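Local atomic coordinates of redox-sensing transcriptional repressor Rex (Thermus thermophilus, PDB entry 2DT5), a protein that probably modulates transcription in response to the cellular NADH/NAD(+) balance, acting as a homodimeric DNA-binding repressor whose Rossmann-type domain holds the dinucleotide. Residues S9-Y14 / R72-L77; R16-L21 / H27-E32; S93-Y98 / I143-V148; K155-L160 / K166-F171. The protein carries 1 engineered substitution. All blocks are in the same frame, centred on the assembly; numbering follows the deposited sequence.

Contact 1: S9-Y14 / R72-L77; sequences SRLITY and RHILGL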
# COMPACT_ATOMS: atom_id res chain seq x y z
N SER B 9 -6.16 -0.76 9.98
CA SER B 9 -4.99 -0.07 9.41
C SER B 9 -4.42 0.87 10.48
O SER B 9 -3.20 0.99 10.62
CB SER B 9 -5.40 0.74 8.16
OG SER B 9 -5.79 -0.13 7.10
N ARG B 10 -5.29 1.53 11.24
CA ARG B 10 -4.80 2.40 12.30
C ARG B 10 -4.00 1.61 13.35
O ARG B 10 -2.93 2.03 13.79
CB ARG B 10 -5.95 3.13 12.97
CG ARG B 10 -6.55 4.24 12.11
CD ARG B 10 -7.25 5.29 12.99
NE ARG B 10 -8.39 4.74 13.72
CZ ARG B 10 -9.54 4.40 13.16
NH1 ARG B 10 -9.71 4.54 11.85
NH2 ARG B 10 -10.53 3.93 13.91
N LEU B 11 -4.52 0.44 13.73
CA LEU B 11 -3.81 -0.37 14.71
C LEU B 11 -2.43 -0.75 14.18
O LEU B 11 -1.43 -0.71 14.92
CB LEU B 11 -4.61 -1.64 15.05
CG LEU B 11 -5.97 -1.43 15.73
CD1 LEU B 11 -6.55 -2.79 16.12
CD2 LEU B 11 -5.80 -0.57 16.98
N ILE B 12 -2.38 -1.11 12.90
CA ILE B 12 -1.13 -1.47 12.25
C ILE B 12 -0.19 -0.26 12.28
O ILE B 12 1.01 -0.39 12.54
CB ILE B 12 -1.38 -1.95 10.79
CG1 ILE B 12 -2.20 -3.26 10.83
CG2 ILE B 12 -0.04 -2.17 10.04
CD1 ILE B 12 -2.84 -3.68 9.49
N THR B 13 -0.74 0.93 12.06
CA THR B 13 0.09 2.13 12.12
C THR B 13 0.69 2.33 13.52
O THR B 13 1.88 2.61 13.66
CB THR B 13 -0.72 3.38 11.77
OG1 THR B 13 -1.20 3.28 10.42
CG2 THR B 13 0.13 4.62 11.93
N TYR B 14 -0.16 2.19 14.54
CA TYR B 14 0.28 2.36 15.93
C TYR B 14 1.40 1.38 16.24
O TYR B 14 2.34 1.70 16.98
CB TYR B 14 -0.89 2.09 16.89
CG TYR B 14 -2.12 2.97 16.68
CD1 TYR B 14 -3.39 2.50 17.01
CD2 TYR B 14 -2.00 4.27 16.18
CE1 TYR B 14 -4.53 3.30 16.86
CE2 TYR B 14 -3.14 5.08 16.03
CZ TYR B 14 -4.40 4.58 16.37
OH TYR B 14 -5.54 5.33 16.20
N ARG B 72 -0.06 -6.78 18.74
CA ARG B 72 0.34 -7.95 17.98
C ARG B 72 -0.64 -9.11 18.21
O ARG B 72 -0.97 -9.86 17.28
CB ARG B 72 1.78 -8.35 18.34
CG ARG B 72 2.86 -7.35 17.81
CD ARG B 72 4.25 -7.73 18.29
NE ARG B 72 4.62 -9.08 17.88
CZ ARG B 72 4.97 -9.41 16.64
NH1 ARG B 72 5.01 -8.49 15.68
NH2 ARG B 72 5.25 -10.68 16.35
N HIS B 73 -1.11 -9.28 19.45
CA HIS B 73 -2.05 -10.37 19.72
C HIS B 73 -3.37 -10.14 18.99
O HIS B 73 -3.93 -11.04 18.35
CB HIS B 73 -2.33 -10.52 21.22
CG HIS B 73 -3.33 -11.59 21.52
ND1 HIS B 73 -4.63 -11.32 21.89
CD2 HIS B 73 -3.23 -12.94 21.46
CE1 HIS B 73 -5.29 -12.46 22.04
NE2 HIS B 73 -4.47 -13.46 21.78
N ILE B 74 -3.88 -8.92 19.09
CA ILE B 74 -5.12 -8.55 18.43
C ILE B 74 -5.05 -8.75 16.93
O ILE B 74 -5.98 -9.28 16.32
CB ILE B 74 -5.45 -7.09 18.68
CG1 ILE B 74 -5.81 -6.90 20.15
CG2 ILE B 74 -6.60 -6.62 17.77
CD1 ILE B 74 -5.76 -5.46 20.60
N LEU B 75 -3.93 -8.34 16.34
CA LEU B 75 -3.76 -8.43 14.90
C LEU B 75 -3.45 -9.84 14.40
O LEU B 75 -3.49 -10.10 13.20
CB LEU B 75 -2.66 -7.44 14.44
CG LEU B 75 -3.06 -5.96 14.67
CD1 LEU B 75 -1.85 -5.04 14.46
CD2 LEU B 75 -4.18 -5.57 13.72
N GLY B 76 -3.17 -10.75 15.34
CA GLY B 76 -2.86 -12.12 14.99
C GLY B 76 -1.41 -12.31 14.60
O GLY B 76 -1.05 -13.30 13.96
N LEU B 77 -0.56 -11.37 15.00
CA LEU B 77 0.86 -11.45 14.67
C LEU B 77 1.66 -12.35 15.61
O LEU B 77 2.78 -12.77 15.29
CB LEU B 77 1.44 -10.05 14.63
CG LEU B 77 0.81 -9.18 13.53
CD1 LEU B 77 1.20 -7.71 13.71
CD2 LEU B 77 1.24 -9.69 12.16
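Ile12 and Leu75, whose CA atoms lie 7.9 Å apart, are the nearest CA pair between residues 9-14 of helix 7-23 and residues 72-77 at the end of helix 64-75, a spacing that leaves room for one layer of aliphatic side chains. Leu75 reaches both Leu11 and Ile12. Its two methyls form a fork: CD1 lies 4.1 Å from Ile12 CG1, while CD2 meets Leu11 CB at 4.2 Å and also borders the same Ile12 methylene. With CG of Leu75 anti to its carbonyl carbon (chi1 -65°) and chi2 at 169°, the fork opens toward the facing helix. Leu11 extends its own branch past Leu75 and touches Ile74 CG2 with CD1 at 4.2 Å, the two side chains meeting at about a right angle. Leucine and isoleucine suit an interface built wholly from such loose methyl and methylene contacts. These two helices belong to the N-terminal winged-helix domain, and Leu11 continues its packing onto Leu71 one turn earlier. Helix 64-75 then stops in a Schellman motif at Gly76, whose positive phi of 83° calls for glycine; the Leu77 amide bonds back to Arg72 O. The second subunit also packs here: its Thr194 lies on Ile12 and Leu75, its Phe198 on Ile74, and Ser197 OG of that neighbouring subunit is hydrogen-bonded to Leu75 O.

Contact 2: R16-L21 / H27-E32; sequences RILEEL and HRTSSE. With SO4 (sulfate ion), chain J.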
# COMPACT_ATOMS: atom_id res chain seq x y z
N ARG B 16 3.61 0.09 14.09
CA ARG B 16 4.86 0.52 13.43
C ARG B 16 5.51 1.58 14.30
O ARG B 16 6.69 1.50 14.61
CB ARG B 16 4.59 1.12 12.03
CG ARG B 16 3.98 0.16 11.02
CD ARG B 16 4.55 -1.24 11.22
NE ARG B 16 3.90 -2.23 10.38
CZ ARG B 16 3.99 -3.54 10.57
NH1 ARG B 16 4.69 -4.03 11.58
NH2 ARG B 16 3.38 -4.36 9.72
N ILE B 17 4.71 2.57 14.68
CA ILE B 17 5.16 3.66 15.54
C ILE B 17 5.78 3.13 16.83
O ILE B 17 6.87 3.54 17.22
CB ILE B 17 3.99 4.57 15.89
CG1 ILE B 17 3.50 5.28 14.63
CG2 ILE B 17 4.40 5.55 16.98
CD1 ILE B 17 2.21 6.04 14.83
N LEU B 18 5.07 2.21 17.49
CA LEU B 18 5.55 1.61 18.73
C LEU B 18 6.85 0.85 18.52
O LEU B 18 7.71 0.83 19.40
CB LEU B 18 4.50 0.65 19.32
CG LEU B 18 3.21 1.25 19.90
CD1 LEU B 18 2.17 0.14 20.12
CD2 LEU B 18 3.53 1.98 21.21
N GLU B 19 6.99 0.20 17.36
CA GLU B 19 8.19 -0.55 17.05
C GLU B 19 9.36 0.42 16.96
O GLU B 19 10.47 0.09 17.38
CB GLU B 19 8.06 -1.29 15.70
CG GLU B 19 6.98 -2.36 15.64
CD GLU B 19 6.79 -2.90 14.22
OE1 GLU B 19 6.64 -2.09 13.28
OE2 GLU B 19 6.78 -4.14 14.04
N GLU B 20 9.11 1.60 16.40
CA GLU B 20 10.17 2.59 16.28
C GLU B 20 10.39 3.36 17.57
O GLU B 20 11.51 3.74 17.88
CB GLU B 20 9.92 3.54 15.08
CG GLU B 20 8.49 4.02 14.87
CD GLU B 20 8.32 4.81 13.55
OE1 GLU B 20 8.66 4.26 12.47
OE2 GLU B 20 7.84 5.97 13.59
N LEU B 21 9.33 3.58 18.34
CA LEU B 21 9.49 4.25 19.62
C LEU B 21 10.35 3.32 20.48
O LEU B 21 11.24 3.77 21.20
CB LEU B 21 8.14 4.47 20.31
CG LEU B 21 7.34 5.70 19.89
CD1 LEU B 21 6.02 5.72 20.62
CD2 LEU B 21 8.14 6.95 20.23
N HIS B 27 10.34 4.05 26.50
CA HIS B 27 9.67 3.00 27.24
C HIS B 27 8.20 3.30 27.52
O HIS B 27 7.41 2.38 27.72
CB HIS B 27 10.42 2.71 28.54
CG HIS B 27 9.90 1.52 29.30
ND1 HIS B 27 8.89 1.62 30.23
CD2 HIS B 27 10.23 0.21 29.24
CE1 HIS B 27 8.63 0.42 30.72
NE2 HIS B 27 9.42 -0.45 30.13
N ARG B 28 7.83 4.57 27.52
CA ARG B 28 6.44 4.91 27.78
C ARG B 28 5.93 5.94 26.76
O ARG B 28 6.70 6.75 26.26
CB ARG B 28 6.32 5.46 29.20
CG ARG B 28 4.97 5.23 29.86
CD ARG B 28 4.99 5.65 31.33
NE ARG B 28 5.43 7.03 31.49
CZ ARG B 28 5.47 7.69 32.64
NH1 ARG B 28 5.08 7.08 33.76
NH2 ARG B 28 5.88 8.95 32.69
N THR B 29 4.64 5.88 26.43
CA THR B 29 4.07 6.84 25.48
C THR B 29 2.66 7.25 25.88
O THR B 29 2.12 6.77 26.87
CB THR B 29 4.05 6.28 24.01
OG1 THR B 29 3.44 7.24 23.14
CG2 THR B 29 3.28 4.96 23.93
N SER B 30 2.06 8.16 25.11
CA SER B 30 0.73 8.65 25.41
C SER B 30 -0.15 8.61 24.17
O SER B 30 0.34 8.42 23.07
CB SER B 30 0.82 10.08 25.91
OG SER B 30 1.42 10.91 24.93
N SER B 31 -1.45 8.81 24.37
CA SER B 31 -2.40 8.82 23.27
C SER B 31 -2.11 10.04 22.41
O SER B 31 -2.35 10.03 21.20
CB SER B 31 -3.84 8.90 23.79
OG SER B 31 -4.25 7.66 24.36
N GLU B 32 -1.59 11.09 23.04
CA GLU B 32 -1.28 12.31 22.33
C GLU B 32 -0.04 12.11 21.46
O GLU B 32 -0.04 12.46 20.28
CB GLU B 32 -1.07 13.44 23.34
CG GLU B 32 -0.98 14.81 22.68
CD GLU B 32 -1.15 15.94 23.68
OE1 GLU B 32 -2.29 16.10 24.20
OE2 GLU B 32 -0.16 16.65 23.95
S SO4 J . -3.74 8.97 27.78
O1 SO4 J . -4.88 8.56 26.95
O2 SO4 J . -3.78 8.23 29.05
O3 SO4 J . -2.46 8.67 27.11
O4 SO4 J . -3.83 10.42 28.02
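Leu18 and Leu21, one turn apart on helix 7-23, meet Thr29 of the short strand 28-29 inside the predicted helix-turn-helix region, where the winged-helix domain folds its first helix against the strand that leads into helix 31-37. Each leucine runs at about a right angle to the threonine, and each takes a different part of it. Leu18 lays CD2 against the methyl CG2 of Thr29 at 4.0 Å. Leu21 brings CD1 to the other branch, 3.9 Å from Thr29 OG1 and nearly as close to CB. The torsion of Thr29 explains this division: OG1 is anti to the backbone N (chi1 178°), which leaves CG2 between N and the carbonyl carbon and turned to Leu18. A beta-branched residue suits the place, since it favours the extended backbone and offers a methyl to the buried leucines. Leu34 lies against both Leu21 and Thr29, and Leu67 and Leu71 of helix 64-75 back Leu18. At the start of helix 31-37, Ser30 OG caps Gln33 N. A sulfate ion, probably from the crystallisation liquor, sits beside this helix start, also held by Arg46, Tyr55, Gly59 and Gly61. Ser31 grips it twice: its backbone N gives a nearly straight bond (163°) to O3 at 2.9 Å, and its OG, also hydrogen-bonded to Tyr62 OH, donates to O1 at 2.8 Å.

Contact 3: S93-Y98 / I143-V148; sequences SALADY and IALLTV. With NAD (nicotinamide-adenine-dinucleotide), chain L.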
# COMPACT_ATOMS: atom_id res chain seq x y z
N SER B 93 8.10 -14.76 -7.91
CA SER B 93 9.46 -15.16 -7.54
C SER B 93 10.15 -14.10 -6.69
O SER B 93 10.95 -14.42 -5.81
CB SER B 93 10.28 -15.46 -8.80
OG SER B 93 9.70 -16.54 -9.53
N ALA B 94 9.85 -12.84 -6.96
CA ALA B 94 10.42 -11.74 -6.19
C ALA B 94 9.89 -11.87 -4.75
O ALA B 94 10.64 -11.75 -3.79
CB ALA B 94 9.98 -10.39 -6.80
N LEU B 95 8.60 -12.15 -4.62
CA LEU B 95 7.96 -12.33 -3.32
C LEU B 95 8.53 -13.50 -2.52
O LEU B 95 8.65 -13.40 -1.31
CB LEU B 95 6.45 -12.51 -3.48
CG LEU B 95 5.70 -11.26 -3.97
CD1 LEU B 95 4.22 -11.58 -4.14
CD2 LEU B 95 5.87 -10.14 -2.96
N ALA B 96 8.86 -14.61 -3.19
CA ALA B 96 9.42 -15.77 -2.49
C ALA B 96 10.76 -15.40 -1.87
O ALA B 96 11.16 -16.01 -0.87
CB ALA B 96 9.60 -16.95 -3.45
N ASP B 97 11.45 -14.42 -2.45
CA ASP B 97 12.73 -13.95 -1.90
C ASP B 97 12.63 -12.69 -1.03
O ASP B 97 13.65 -12.22 -0.52
CB ASP B 97 13.75 -13.67 -3.01
CG ASP B 97 14.28 -14.93 -3.66
OD1 ASP B 97 14.26 -15.98 -3.00
OD2 ASP B 97 14.75 -14.87 -4.82
N TYR B 98 11.44 -12.11 -0.88
CA TYR B 98 11.30 -10.89 -0.06
C TYR B 98 11.74 -11.22 1.37
O TYR B 98 11.25 -12.17 1.97
CB TYR B 98 9.85 -10.41 -0.05
CG TYR B 98 9.64 -9.13 0.73
CD1 TYR B 98 10.24 -7.94 0.33
CD2 TYR B 98 8.78 -9.09 1.84
CE1 TYR B 98 10.01 -6.73 1.01
CE2 TYR B 98 8.53 -7.89 2.53
CZ TYR B 98 9.15 -6.72 2.10
OH TYR B 98 8.89 -5.52 2.73
N ILE B 143 -3.08 -18.52 4.21
CA ILE B 143 -3.09 -17.35 3.34
C ILE B 143 -2.37 -17.56 2.00
O ILE B 143 -1.27 -18.09 1.96
CB ILE B 143 -2.44 -16.15 4.09
CG1 ILE B 143 -3.29 -15.80 5.32
CG2 ILE B 143 -2.24 -14.95 3.15
CD1 ILE B 143 -2.74 -14.67 6.18
N ALA B 144 -2.99 -17.13 0.91
CA ALA B 144 -2.36 -17.29 -0.39
C ALA B 144 -2.08 -15.95 -1.04
O ALA B 144 -2.93 -15.06 -1.03
CB ALA B 144 -3.25 -18.14 -1.32
N LEU B 145 -0.87 -15.79 -1.59
CA LEU B 145 -0.49 -14.57 -2.31
C LEU B 145 -0.76 -14.88 -3.79
O LEU B 145 -0.09 -15.72 -4.40
CB LEU B 145 1.01 -14.25 -2.07
CG LEU B 145 1.35 -13.46 -0.79
CD1 LEU B 145 0.75 -14.15 0.41
CD2 LEU B 145 2.87 -13.33 -0.63
N LEU B 146 -1.78 -14.23 -4.34
CA LEU B 146 -2.18 -14.47 -5.71
C LEU B 146 -1.48 -13.54 -6.69
O LEU B 146 -1.80 -12.37 -6.77
CB LEU B 146 -3.69 -14.31 -5.87
CG LEU B 146 -4.26 -14.86 -7.19
CD1 LEU B 146 -3.78 -16.31 -7.41
CD2 LEU B 146 -5.78 -14.80 -7.17
N THR B 147 -0.54 -14.10 -7.44
CA THR B 147 0.23 -13.33 -8.41
C THR B 147 0.18 -13.97 -9.81
O THR B 147 1.22 -14.19 -10.43
CB THR B 147 1.70 -13.21 -7.93
OG1 THR B 147 2.17 -14.51 -7.53
CG2 THR B 147 1.78 -12.29 -6.69
N VAL B 148 -1.02 -14.30 -10.28
CA VAL B 148 -1.19 -14.85 -11.63
C VAL B 148 -1.73 -13.70 -12.47
O VAL B 148 -2.22 -12.71 -11.93
CB VAL B 148 -2.21 -16.03 -11.66
CG1 VAL B 148 -1.77 -17.14 -10.72
CG2 VAL B 148 -3.61 -15.55 -11.28
PA NAD L . 4.11 -13.27 -15.16
O1A NAD L . 5.59 -13.04 -15.11
O2A NAD L . 3.43 -13.45 -16.48
O5B NAD L . 3.86 -14.50 -14.23
C5B NAD L . 2.55 -15.07 -14.01
C4B NAD L . 2.78 -16.50 -13.59
O4B NAD L . 1.43 -17.02 -13.35
C3B NAD L . 3.36 -17.48 -14.67
O3B NAD L . 4.55 -18.14 -14.14
C2B NAD L . 2.24 -18.47 -14.98
O2B NAD L . 2.60 -19.74 -15.37
C1B NAD L . 1.47 -18.39 -13.66
N9A NAD L . 0.10 -18.80 -13.76
C8A NAD L . -0.92 -18.56 -14.70
N7A NAD L . -2.06 -19.14 -14.38
C5A NAD L . -1.87 -19.80 -13.22
C6A NAD L . -2.74 -20.62 -12.37
N6A NAD L . -4.00 -20.86 -12.67
N1A NAD L . -2.14 -21.13 -11.22
C2A NAD L . -0.85 -20.92 -10.86
N3A NAD L . 0.02 -20.15 -11.63
C4A NAD L . -0.53 -19.61 -12.81
O3 NAD L . 3.37 -12.06 -14.41
PN NAD L . 3.92 -10.93 -13.35
O1N NAD L . 4.51 -9.81 -14.11
O2N NAD L . 4.75 -11.66 -12.36
O5D NAD L . 2.51 -10.41 -12.74
C5D NAD L . 1.69 -11.31 -11.93
C4D NAD L . 0.47 -10.59 -11.50
O4D NAD L . 0.87 -9.40 -10.66
C3D NAD L . -0.39 -9.96 -12.68
O3D NAD L . -1.80 -10.09 -12.39
C2D NAD L . 0.03 -8.50 -12.64
O2D NAD L . -0.83 -7.63 -13.30
C1D NAD L . 0.13 -8.27 -11.09
N1N NAD L . 0.78 -6.97 -10.79
C2N NAD L . 0.33 -6.33 -9.60
C3N NAD L . 1.01 -5.37 -8.99
C7N NAD L . 0.44 -4.72 -7.77
O7N NAD L . 0.97 -3.66 -7.37
N7N NAD L . -0.64 -5.26 -7.18
C4N NAD L . 2.35 -4.90 -9.53
C5N NAD L . 3.04 -6.07 -10.20
C6N NAD L . 2.22 -6.84 -11.06
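In the NAD-binding Rossmann domain, Leu95 of helix 90-96 packs on Leu145 and Thr147 at the carboxyl end of strand 143-146. One methyl makes both contacts: Leu95 CD1 lies 4.1 Å from Leu145 CD2 and only 3.6 Å from Thr147 CG2, crossing each side chain at a slant. Leucine suits this buried spot between helix and sheet, where Phe171 also touches it. Thr147 has both characters the place needs. Its CG2 is anti to the carbonyl carbon and faces Leu95, while OG1 (chi1 48°) is hydrogen-bonded to Gly87 O in the glycine-rich turn. The turn fits a GxGxxG pattern, consistent with the dinucleotide-binding loop of Rossmann folds, and the threonine's bond links the end of this strand to it. Val148 follows at the NAD itself: its carbonyl O accepts a hydrogen bond from the O3D hydroxyl of the nicotinamide ribose at 2.7 Å, and its CG1 rests 3.5 Å from C4A of the adenine, an apolar surface for the base. Leu95, with Ala94 and Tyr98, also borders another bound NAD, and Phe189 of the second subunit packs on Leu95 and Tyr98.

Contact 4: K155-L160 / K166-F171; sequences KAADLL and KGILNF. With NAD (nicotinamide-adenine-dinucleotide), chain L.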
# COMPACT_ATOMS: atom_id res chain seq x y z
N LYS B 155 -10.26 -17.94 -11.50
CA LYS B 155 -10.22 -19.40 -11.45
C LYS B 155 -9.15 -19.89 -10.49
O LYS B 155 -9.30 -20.95 -9.86
CB LYS B 155 -10.02 -19.98 -12.86
CG LYS B 155 -10.03 -21.50 -12.87
CD LYS B 155 -11.20 -22.05 -12.04
CE LYS B 155 -10.84 -23.38 -11.36
NZ LYS B 155 -11.85 -23.80 -10.35
N ALA B 156 -8.05 -19.14 -10.38
CA ALA B 156 -7.01 -19.54 -9.44
C ALA B 156 -7.60 -19.42 -8.03
O ALA B 156 -7.41 -20.29 -7.17
CB ALA B 156 -5.78 -18.62 -9.59
N ALA B 157 -8.33 -18.33 -7.81
CA ALA B 157 -8.96 -18.08 -6.51
C ALA B 157 -9.96 -19.19 -6.19
O ALA B 157 -10.02 -19.66 -5.05
CB ALA B 157 -9.66 -16.72 -6.51
N ASP B 158 -10.74 -19.60 -7.19
CA ASP B 158 -11.73 -20.67 -7.03
C ASP B 158 -11.03 -21.93 -6.55
O ASP B 158 -11.49 -22.61 -5.63
CB ASP B 158 -12.43 -20.94 -8.36
CG ASP B 158 -13.31 -19.79 -8.80
OD1 ASP B 158 -13.67 -19.74 -10.00
OD2 ASP B 158 -13.66 -18.94 -7.95
N LEU B 159 -9.90 -22.23 -7.18
CA LEU B 159 -9.11 -23.39 -6.79
C LEU B 159 -8.61 -23.27 -5.35
O LEU B 159 -8.56 -24.26 -4.62
CB LEU B 159 -7.92 -23.56 -7.74
CG LEU B 159 -8.30 -24.00 -9.16
CD1 LEU B 159 -7.06 -24.04 -10.06
CD2 LEU B 159 -8.96 -25.38 -9.09
N LEU B 160 -8.24 -22.06 -4.95
CA LEU B 160 -7.76 -21.82 -3.59
C LEU B 160 -8.89 -22.01 -2.60
O LEU B 160 -8.72 -22.64 -1.56
CB LEU B 160 -7.16 -20.40 -3.47
CG LEU B 160 -5.73 -20.30 -4.00
CD1 LEU B 160 -5.31 -18.85 -4.20
CD2 LEU B 160 -4.79 -21.01 -3.03
N LYS B 166 -7.94 -19.61 3.61
CA LYS B 166 -8.73 -18.80 4.54
C LYS B 166 -8.69 -17.34 4.14
O LYS B 166 -9.61 -16.57 4.42
CB LYS B 166 -8.22 -18.97 5.98
CG LYS B 166 -8.48 -20.35 6.56
CD LYS B 166 -7.99 -20.46 7.99
CE LYS B 166 -8.24 -21.86 8.57
NZ LYS B 166 -7.60 -22.03 9.92
N GLY B 167 -7.60 -16.95 3.48
CA GLY B 167 -7.47 -15.58 3.03
C GLY B 167 -6.60 -15.49 1.79
O GLY B 167 -5.74 -16.33 1.55
N ILE B 168 -6.84 -14.46 0.98
CA ILE B 168 -6.05 -14.26 -0.23
C ILE B 168 -5.58 -12.81 -0.32
O ILE B 168 -6.38 -11.88 -0.27
CB ILE B 168 -6.86 -14.55 -1.53
CG1 ILE B 168 -7.38 -15.99 -1.54
CG2 ILE B 168 -6.00 -14.29 -2.75
CD1 ILE B 168 -8.23 -16.32 -2.75
N LEU B 169 -4.28 -12.65 -0.45
CA LEU B 169 -3.68 -11.35 -0.66
C LEU B 169 -3.57 -11.31 -2.18
O LEU B 169 -2.68 -11.91 -2.79
CB LEU B 169 -2.31 -11.21 -0.01
CG LEU B 169 -1.69 -9.81 0.03
CD1 LEU B 169 -2.55 -8.89 0.88
CD2 LEU B 169 -0.26 -9.87 0.57
N ASN B 170 -4.50 -10.59 -2.81
CA ASN B 170 -4.64 -10.52 -4.26
C ASN B 170 -3.85 -9.41 -4.93
O ASN B 170 -4.13 -8.23 -4.72
CB ASN B 170 -6.12 -10.33 -4.60
CG ASN B 170 -6.35 -10.16 -6.08
OD1 ASN B 170 -7.17 -9.33 -6.51
ND2 ASN B 170 -5.63 -10.94 -6.87
N PHE B 171 -2.84 -9.77 -5.72
CA PHE B 171 -2.06 -8.75 -6.43
C PHE B 171 -2.61 -8.50 -7.83
O PHE B 171 -2.34 -7.45 -8.42
CB PHE B 171 -0.59 -9.15 -6.54
CG PHE B 171 0.13 -9.22 -5.21
CD1 PHE B 171 -0.10 -10.27 -4.33
CD2 PHE B 171 1.01 -8.21 -4.84
CE1 PHE B 171 0.54 -10.33 -3.09
CE2 PHE B 171 1.67 -8.24 -3.60
CZ PHE B 171 1.43 -9.30 -2.73
PA NAD L . 4.11 -13.27 -15.16
O1A NAD L . 5.59 -13.04 -15.11
O2A NAD L . 3.43 -13.45 -16.48
O5B NAD L . 3.86 -14.50 -14.23
C5B NAD L . 2.55 -15.07 -14.01
C4B NAD L . 2.78 -16.50 -13.59
O4B NAD L . 1.43 -17.02 -13.35
C3B NAD L . 3.36 -17.48 -14.67
O3B NAD L . 4.55 -18.14 -14.14
C2B NAD L . 2.24 -18.47 -14.98
O2B NAD L . 2.60 -19.74 -15.37
C1B NAD L . 1.47 -18.39 -13.66
N9A NAD L . 0.10 -18.80 -13.76
C8A NAD L . -0.92 -18.56 -14.70
N7A NAD L . -2.06 -19.14 -14.38
C5A NAD L . -1.87 -19.80 -13.22
C6A NAD L . -2.74 -20.62 -12.37
N6A NAD L . -4.00 -20.86 -12.67
N1A NAD L . -2.14 -21.13 -11.22
C2A NAD L . -0.85 -20.92 -10.86
N3A NAD L . 0.02 -20.15 -11.63
C4A NAD L . -0.53 -19.61 -12.81
O3 NAD L . 3.37 -12.06 -14.41
PN NAD L . 3.92 -10.93 -13.35
O1N NAD L . 4.51 -9.81 -14.11
O2N NAD L . 4.75 -11.66 -12.36
O5D NAD L . 2.51 -10.41 -12.74
C5D NAD L . 1.69 -11.31 -11.93
C4D NAD L . 0.47 -10.59 -11.50
O4D NAD L . 0.87 -9.40 -10.66
C3D NAD L . -0.39 -9.96 -12.68
O3D NAD L . -1.80 -10.09 -12.39
C2D NAD L . 0.03 -8.50 -12.64
O2D NAD L . -0.83 -7.63 -13.30
C1D NAD L . 0.13 -8.27 -11.09
N1N NAD L . 0.78 -6.97 -10.79
C2N NAD L . 0.33 -6.33 -9.60
C3N NAD L . 1.01 -5.37 -8.99
C7N NAD L . 0.44 -4.72 -7.77
O7N NAD L . 0.97 -3.66 -7.37
N7N NAD L . -0.64 -5.26 -7.18
C4N NAD L . 2.35 -4.90 -9.53
C5N NAD L . 3.04 -6.07 -10.20
C6N NAD L . 2.22 -6.84 -11.06
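Ile168 of strand 167-170 places its terminal methyl between Ala157 and Leu160 of helix 150-163. Its CD1 lies 4.0 Å from Ala157 CB and 4.1 Å from Leu160 CD1, so one carbon makes both contacts. The conformation is fully extended beyond CB: CG1 is anti to the carbonyl carbon (chi1 -59°), and chi2 of 177° carries CD1 straight out toward the helix. Ala157, with nothing beyond CB, lets the backbones come close at this point, the CA atoms of Ala157 and Ile168 being 7.9 Å apart. Leu160, one turn later, needs a longer reach; its CG lies beside the backbone N, and its side chain meets that of Ile168 at a slant. Helix and strand are consecutive parts of a beta-alpha-beta unit that begins with strand 143-146, and the same layer takes in Leu146 beside Ile168. Past the strand, Phe171 serves the ligand with its backbone: its carbonyl O receives the carboxamide N7N of NAD at 3.0 Å in a nearly straight bond (164°), while its ring turns back to Leu91 and Leu95. The chemistry thus divides along the segment. Aliphatic packing fixes the helix on the sheet without directional bonds, whereas the main-chain carbonyl beyond it recognises the amide end of the nicotinamide through a directional hydrogen bond.

From the N terminus, helix 7-23 enters contact 1 with residues 9-14 and contact 2 with 16-21. Contact 2 closes first, a short loop back from strand 28-29; it is nested inside the long loop that contact 1 closes at the end of helix 64-75, so both tie together the N-terminal DNA-binding domain. Contacts 3 and 4 follow in series within the Rossmann domain, and no loops cross. Contact 3 spans 93-98 to 143-148, and contact 4 closes a short loop within the beta-alpha-beta unit whose first strand, 143-146, contact 3 already uses. These two touch through neighbouring parallel strands: Ala144 O lies 2.8 Å from Leu169 N. Contacts 2 and 4 have centres about 35 Å apart.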